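Putative Nitroreductase (Anabaena variabilis ATCC 29413, PDB 3EO7) binds flavin mononucleotide and is probably an oxidoreductase of the nitroreductase family, built from two nitroreductase-like regions in one chain. Local coordinates at residues 197-211 and 365-377. Sequence-based numbering, arbitrary orientation. Where two conformers were deposited one is given.
Sequences ELSAAITDYRPHLIG and DQSLDNSPDYFDL
Arg206 bridges Asp369 and Asp373 in a salt-bridge network that fastens the edge strand 205-207 of the N-terminal sheet to the loop preceding strand 381-390, thereby joining the two nitroreductase-like regions of the chain. Its chain runs extended, with CG anti to the backbone N (chi1 -176°), which carries the guanidinium across to the loop. There Arg206 NE meets the syn lone pair of Asp369 OD2 at 2.7 Å, although the N-H is bent to 135°. Arg206 grips Asp373 end-on, Arg206 NH2 lying 2.8 Å from Asp373 OD1 while Arg206 NH1 reaches Asp373 OD2, both from above the carboxylate plane. Leu209 N uses the anti lone pair of Asp373 OD2, a nearly straight bond of 2.9 Å, so two protein donors fix this oxygen. Asp369 OD1 accepts from Ser371 N in an Asx turn, evidence that the loop itself positions the first carboxylate. Apolar packing flanks the charges: Leu209 CD2 sits over the face of Phe375, 3.5 Å from the ring centroid and 9° off its normal, a CH-pi contact; at the other end Ala201 CB touches Leu368 CD2 at 3.5 Å. Separately, the charged Glu197 lays its carboxylate against Pro372 CB, while its OE2 is hydrogen-bonded to His462 and salt-bridged to Arg466. Helix 452-473 backs Glu197, Leu198 and Phe375, helix 325-333 meets Leu368, and strand 229-239 pairs with the strand bearing Arg206.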
loop_
_atom_site.group_PDB
_atom_site.type_symbol
_atom_site.label_atom_id
_atom_site.label_comp_id
_atom_site.label_asym_id
_atom_site.label_seq_id
_atom_site.Cartn_x
_atom_site.Cartn_y
_atom_site.Cartn_z
ATOM N N GLU A 197 7.713 -3.264 -5.254
ATOM C CA GLU A 197 8.882 -2.507 -5.691
ATOM C C GLU A 197 10.178 -2.978 -5.021
ATOM O O GLU A 197 11.222 -3.041 -5.677
ATOM C CB GLU A 197 8.743 -0.994 -5.546
ATOM C CG GLU A 197 8.400 -0.519 -4.222
ATOM C CD GLU A 197 9.378 0.562 -3.684
ATOM O OE1 GLU A 197 10.598 0.534 -3.877
ATOM O OE2 GLU A 197 8.912 1.374 -2.924
ATOM N N LEU A 198 10.121 -3.329 -3.735
ATOM C CA LEU A 198 11.337 -3.780 -3.032
ATOM C C LEU A 198 11.780 -5.186 -3.471
ATOM O O LEU A 198 12.966 -5.431 -3.703
ATOM C CB LEU A 198 11.152 -3.679 -1.519
ATOM C CG LEU A 198 11.007 -2.219 -1.060
ATOM C CD1 LEU A 198 10.541 -2.140 0.446
ATOM C CD2 LEU A 198 12.352 -1.435 -1.316
ATOM N N SER A 199 10.804 -6.079 -3.594
ATOM C CA SER A 199 11.009 -7.448 -4.078
ATOM C C SER A 199 11.579 -7.433 -5.507
ATOM O O SER A 199 12.424 -8.238 -5.863
ATOM C CB SER A 199 9.661 -8.183 -4.080
ATOM O OG SER A 199 9.849 -9.562 -4.307
ATOM N N ALA A 200 11.073 -6.509 -6.319
ATOM C CA ALA A 200 11.543 -6.320 -7.695
ATOM C C ALA A 200 12.998 -5.889 -7.663
ATOM O O ALA A 200 13.821 -6.483 -8.372
ATOM C CB ALA A 200 10.673 -5.306 -8.401
ATOM N N ALA A 201 13.352 -4.905 -6.823
ATOM C CA ALA A 201 14.745 -4.468 -6.743
ATOM C C ALA A 201 15.672 -5.649 -6.462
ATOM O O ALA A 201 16.737 -5.792 -7.095
ATOM C CB ALA A 201 14.931 -3.364 -5.674
ATOM N N ILE A 202 15.251 -6.487 -5.524
ATOM C CA ILE A 202 16.020 -7.671 -5.089
ATOM C C ILE A 202 16.281 -8.615 -6.260
ATOM O O ILE A 202 17.353 -9.221 -6.343
ATOM C CB ILE A 202 15.301 -8.423 -3.913
ATOM C CG1 ILE A 202 15.351 -7.580 -2.621
ATOM C CG2 ILE A 202 15.938 -9.809 -3.637
ATOM C CD1 ILE A 202 14.344 -8.021 -1.544
ATOM N N THR A 203 15.328 -8.687 -7.185
ATOM C CA THR A 203 15.367 -9.588 -8.330
ATOM C C THR A 203 15.650 -8.894 -9.692
ATOM O O THR A 203 15.398 -9.458 -10.753
ATOM C CB THR A 203 14.088 -10.428 -8.395
ATOM O OG1 THR A 203 12.957 -9.574 -8.429
ATOM C CG2 THR A 203 13.986 -11.390 -7.172
ATOM N N ASP A 204 16.223 -7.701 -9.642
ATOM C CA ASP A 204 16.590 -6.936 -10.841
ATOM C C ASP A 204 15.437 -6.640 -11.794
ATOM O O ASP A 204 15.585 -6.690 -13.015
ATOM C CB ASP A 204 17.765 -7.593 -11.572
ATOM C CG ASP A 204 19.000 -7.633 -10.741
ATOM O OD1 ASP A 204 19.404 -6.584 -10.217
ATOM O OD2 ASP A 204 19.565 -8.722 -10.628
ATOM N N TYR A 205 14.291 -6.361 -11.196
ATOM C CA TYR A 205 13.081 -5.938 -11.908
ATOM C C TYR A 205 12.717 -4.547 -11.415
ATOM O O TYR A 205 13.153 -4.120 -10.328
ATOM C CB TYR A 205 11.905 -6.876 -11.628
ATOM C CG TYR A 205 11.798 -8.024 -12.593
ATOM C CD1 TYR A 205 11.223 -7.822 -13.835
ATOM C CD2 TYR A 205 12.277 -9.278 -12.291
ATOM C CE1 TYR A 205 11.111 -8.828 -14.749
ATOM C CE2 TYR A 205 12.158 -10.320 -13.221
ATOM C CZ TYR A 205 11.569 -10.070 -14.442
ATOM O OH TYR A 205 11.424 -11.035 -15.413
ATOM N N ARG A 206 11.963 -3.832 -12.243
ATOM C CA ARG A 206 11.363 -2.555 -11.846
ATOM C C ARG A 206 9.895 -2.584 -12.282
ATOM O O ARG A 206 9.584 -2.754 -13.471
ATOM C CB ARG A 206 12.032 -1.333 -12.450
ATOM C CG ARG A 206 11.388 -0.039 -11.897
ATOM C CD ARG A 206 11.839 1.178 -12.620
ATOM N NE ARG A 206 11.489 2.375 -11.858
ATOM C CZ ARG A 206 10.323 3.008 -11.898
ATOM N NH1 ARG A 206 9.316 2.592 -12.663
ATOM N NH2 ARG A 206 10.169 4.084 -11.147
ATOM N N PRO A 207 8.983 -2.409 -11.330
ATOM C CA PRO A 207 7.578 -2.337 -11.721
ATOM C C PRO A 207 7.277 -0.907 -12.178
ATOM O O PRO A 207 7.894 0.033 -11.682
ATOM C CB PRO A 207 6.829 -2.632 -10.404
ATOM C CG PRO A 207 7.778 -2.250 -9.317
ATOM C CD PRO A 207 9.178 -2.274 -9.877
ATOM N N HIS A 208 6.393 -0.785 -13.152
ATOM C CA HIS A 208 5.892 0.479 -13.640
ATOM C C HIS A 208 4.434 0.532 -13.253
ATOM O O HIS A 208 3.621 -0.280 -13.714
ATOM C CB HIS A 208 6.090 0.575 -15.124
ATOM C CG HIS A 208 7.521 0.779 -15.495
ATOM N ND1 HIS A 208 8.018 2.008 -15.877
ATOM C CD2 HIS A 208 8.574 -0.079 -15.488
ATOM C CE1 HIS A 208 9.319 1.894 -16.099
ATOM N NE2 HIS A 208 9.683 0.636 -15.877
ATOM N N LEU A 209 4.129 1.456 -12.351
ATOM C CA LEU A 209 2.807 1.547 -11.781
ATOM C C LEU A 209 1.838 2.222 -12.742
ATOM O O LEU A 209 2.129 3.314 -13.262
ATOM C CB LEU A 209 2.878 2.351 -10.506
ATOM C CG LEU A 209 1.613 2.467 -9.684
ATOM C CD1 LEU A 209 1.116 1.066 -9.236
ATOM C CD2 LEU A 209 1.913 3.414 -8.421
ATOM N N ILE A 210 0.719 1.542 -12.991
ATOM C CA ILE A 210 -0.344 2.040 -13.856
ATOM C C ILE A 210 -1.679 2.039 -13.078
ATOM O O ILE A 210 -2.333 1.008 -12.907
ATOM C CB ILE A 210 -0.510 1.232 -15.189
ATOM C CG1 ILE A 210 0.813 1.148 -15.962
ATOM C CG2 ILE A 210 -1.634 1.823 -16.071
ATOM C CD1 ILE A 210 0.742 0.344 -17.275
ATOM N N GLY A 211 -2.065 3.213 -12.600
ATOM C CA GLY A 211 -3.336 3.384 -11.936
ATOM C C GLY A 211 -4.454 3.825 -12.853
ATOM O O GLY A 211 -5.620 3.722 -12.464
ATOM N N ASP A 365 22.998 3.250 -4.116
ATOM C CA ASP A 365 24.209 2.450 -4.001
ATOM C C ASP A 365 23.977 1.064 -3.410
ATOM O O ASP A 365 24.900 0.249 -3.378
ATOM C CB ASP A 365 25.320 3.206 -3.250
ATOM C CG ASP A 365 25.009 3.437 -1.788
ATOM O OD1 ASP A 365 23.859 3.220 -1.356
ATOM O OD2 ASP A 365 25.939 3.899 -1.082
ATOM N N GLN A 366 22.761 0.799 -2.942
ATOM C CA GLN A 366 22.380 -0.529 -2.443
ATOM C C GLN A 366 21.432 -1.238 -3.427
ATOM O O GLN A 366 20.780 -2.228 -3.075
ATOM C CB GLN A 366 21.755 -0.436 -1.058
ATOM C CG GLN A 366 22.667 0.172 -0.015
ATOM C CD GLN A 366 22.068 0.059 1.361
ATOM O OE1 GLN A 366 21.932 -1.049 1.877
ATOM N NE2 GLN A 366 21.684 1.209 1.967
ATOM N N SER A 367 21.354 -0.716 -4.647
ATOM C CA SER A 367 20.548 -1.309 -5.728
ATOM C C SER A 367 19.035 -1.149 -5.560
ATOM O O SER A 367 18.250 -1.944 -6.086
ATOM C CB SER A 367 20.919 -2.783 -5.937
ATOM O OG SER A 367 22.298 -2.887 -6.240
ATOM N N LEU A 368 18.627 -0.127 -4.813
ATOM C CA LEU A 368 17.204 0.202 -4.685
ATOM C C LEU A 368 16.924 1.359 -5.645
ATOM O O LEU A 368 17.824 2.114 -6.035
ATOM C CB LEU A 368 16.824 0.548 -3.253
ATOM C CG LEU A 368 16.980 -0.634 -2.289
ATOM C CD1 LEU A 368 16.722 -0.192 -0.848
ATOM C CD2 LEU A 368 16.082 -1.829 -2.695
ATOM N N ASP A 369 15.666 1.509 -6.028
ATOM C CA ASP A 369 15.276 2.559 -6.956
ATOM C C ASP A 369 15.351 3.928 -6.289
ATOM O O ASP A 369 14.839 4.129 -5.171
ATOM C CB ASP A 369 13.844 2.302 -7.439
ATOM C CG ASP A 369 13.473 3.116 -8.648
ATOM O OD1 ASP A 369 14.097 4.180 -8.888
ATOM O OD2 ASP A 369 12.576 2.652 -9.394
ATOM N N ASN A 370 15.961 4.886 -6.975
ATOM C CA ASN A 370 16.037 6.245 -6.445
ATOM C C ASN A 370 14.683 6.951 -6.481
ATOM O O ASN A 370 14.465 7.955 -5.768
ATOM C CB ASN A 370 17.059 7.094 -7.203
ATOM C CG ASN A 370 16.667 7.312 -8.638
ATOM O OD1 ASN A 370 16.516 6.357 -9.393
ATOM N ND2 ASN A 370 16.496 8.556 -9.019
ATOM N N SER A 371 13.769 6.455 -7.318
ATOM C CA SER A 371 12.438 7.072 -7.413
ATOM C C SER A 371 11.377 6.038 -7.814
ATOM O O SER A 371 10.930 5.970 -8.959
ATOM C CB SER A 371 12.474 8.241 -8.380
ATOM O OG SER A 371 11.245 8.954 -8.268
ATOM N N PRO A 372 11.000 5.179 -6.871
ATOM C CA PRO A 372 9.993 4.166 -7.172
ATOM C C PRO A 372 8.660 4.847 -7.485
ATOM O O PRO A 372 8.391 5.964 -7.008
ATOM C CB PRO A 372 9.896 3.354 -5.874
ATOM C CG PRO A 372 10.584 4.173 -4.842
ATOM C CD PRO A 372 11.401 5.183 -5.456
ATOM N N ASP A 373 7.836 4.197 -8.293
ATOM C CA ASP A 373 6.589 4.787 -8.674
ATOM C C ASP A 373 5.581 4.797 -7.517
ATOM O O ASP A 373 5.394 3.784 -6.808
ATOM C CB ASP A 373 5.923 4.010 -9.817
ATOM C CG ASP A 373 6.653 4.127 -11.122
ATOM O OD1 ASP A 373 7.508 5.032 -11.308
ATOM O OD2 ASP A 373 6.301 3.347 -12.021
ATOM N N TYR A 374 4.921 5.941 -7.403
ATOM C CA TYR A 374 3.721 6.146 -6.607
ATOM C C TYR A 374 2.704 6.746 -7.579
ATOM O O TYR A 374 3.045 7.192 -8.671
ATOM C CB TYR A 374 3.965 7.146 -5.483
ATOM C CG TYR A 374 4.841 6.590 -4.374
ATOM C CD1 TYR A 374 6.220 6.573 -4.495
ATOM C CD2 TYR A 374 4.293 6.090 -3.198
ATOM C CE1 TYR A 374 7.025 6.068 -3.466
ATOM C CE2 TYR A 374 5.101 5.592 -2.184
ATOM C CZ TYR A 374 6.460 5.586 -2.329
ATOM O OH TYR A 374 7.265 5.087 -1.332
ATOM N N PHE A 375 1.455 6.850 -7.153
ATOM C CA PHE A 375 0.422 7.480 -7.973
ATOM C C PHE A 375 0.644 8.979 -7.962
ATOM O O PHE A 375 0.865 9.593 -9.026
ATOM C CB PHE A 375 -0.978 7.061 -7.510
ATOM C CG PHE A 375 -1.217 5.606 -7.662
ATOM C CD1 PHE A 375 -1.354 5.058 -8.929
ATOM C CD2 PHE A 375 -1.307 4.766 -6.564
ATOM C CE1 PHE A 375 -1.547 3.706 -9.094
ATOM C CE2 PHE A 375 -1.487 3.416 -6.726
ATOM C CZ PHE A 375 -1.634 2.883 -7.991
ATOM N N ASP A 376 0.630 9.595 -6.777
ATOM C CA ASP A 376 0.995 11.003 -6.669
ATOM C C ASP A 376 1.270 11.417 -5.241
ATOM O O ASP A 376 0.363 11.817 -4.516
ATOM C CB ASP A 376 -0.069 11.923 -7.301
ATOM C CG ASP A 376 0.443 13.349 -7.494
ATOM O OD1 ASP A 376 1.503 13.670 -6.950
ATOM O OD2 ASP A 376 -0.212 14.133 -8.195
ATOM N N LEU A 377 2.526 11.328 -4.835
ATOM C CA LEU A 377 2.928 11.737 -3.475
ATOM C C LEU A 377 2.767 13.204 -3.185
ATOM O O LEU A 377 2.688 13.618 -2.014
ATOM C CB LEU A 377 4.337 11.283 -3.171
ATOM C CG LEU A 377 4.525 9.813 -2.852
ATOM C CD1 LEU A 377 5.951 9.597 -2.371
ATOM C CD2 LEU A 377 3.523 9.356 -1.791
HETATM O O HOH W 1 13.239 0.002 -4.991
HETATM O O HOH W 2 13.362 5.296 -11.182
HETATM O O HOH W 3 8.301 1.475 -9.309
HETATM O O HOH W 4 6.448 4.110 -14.599
#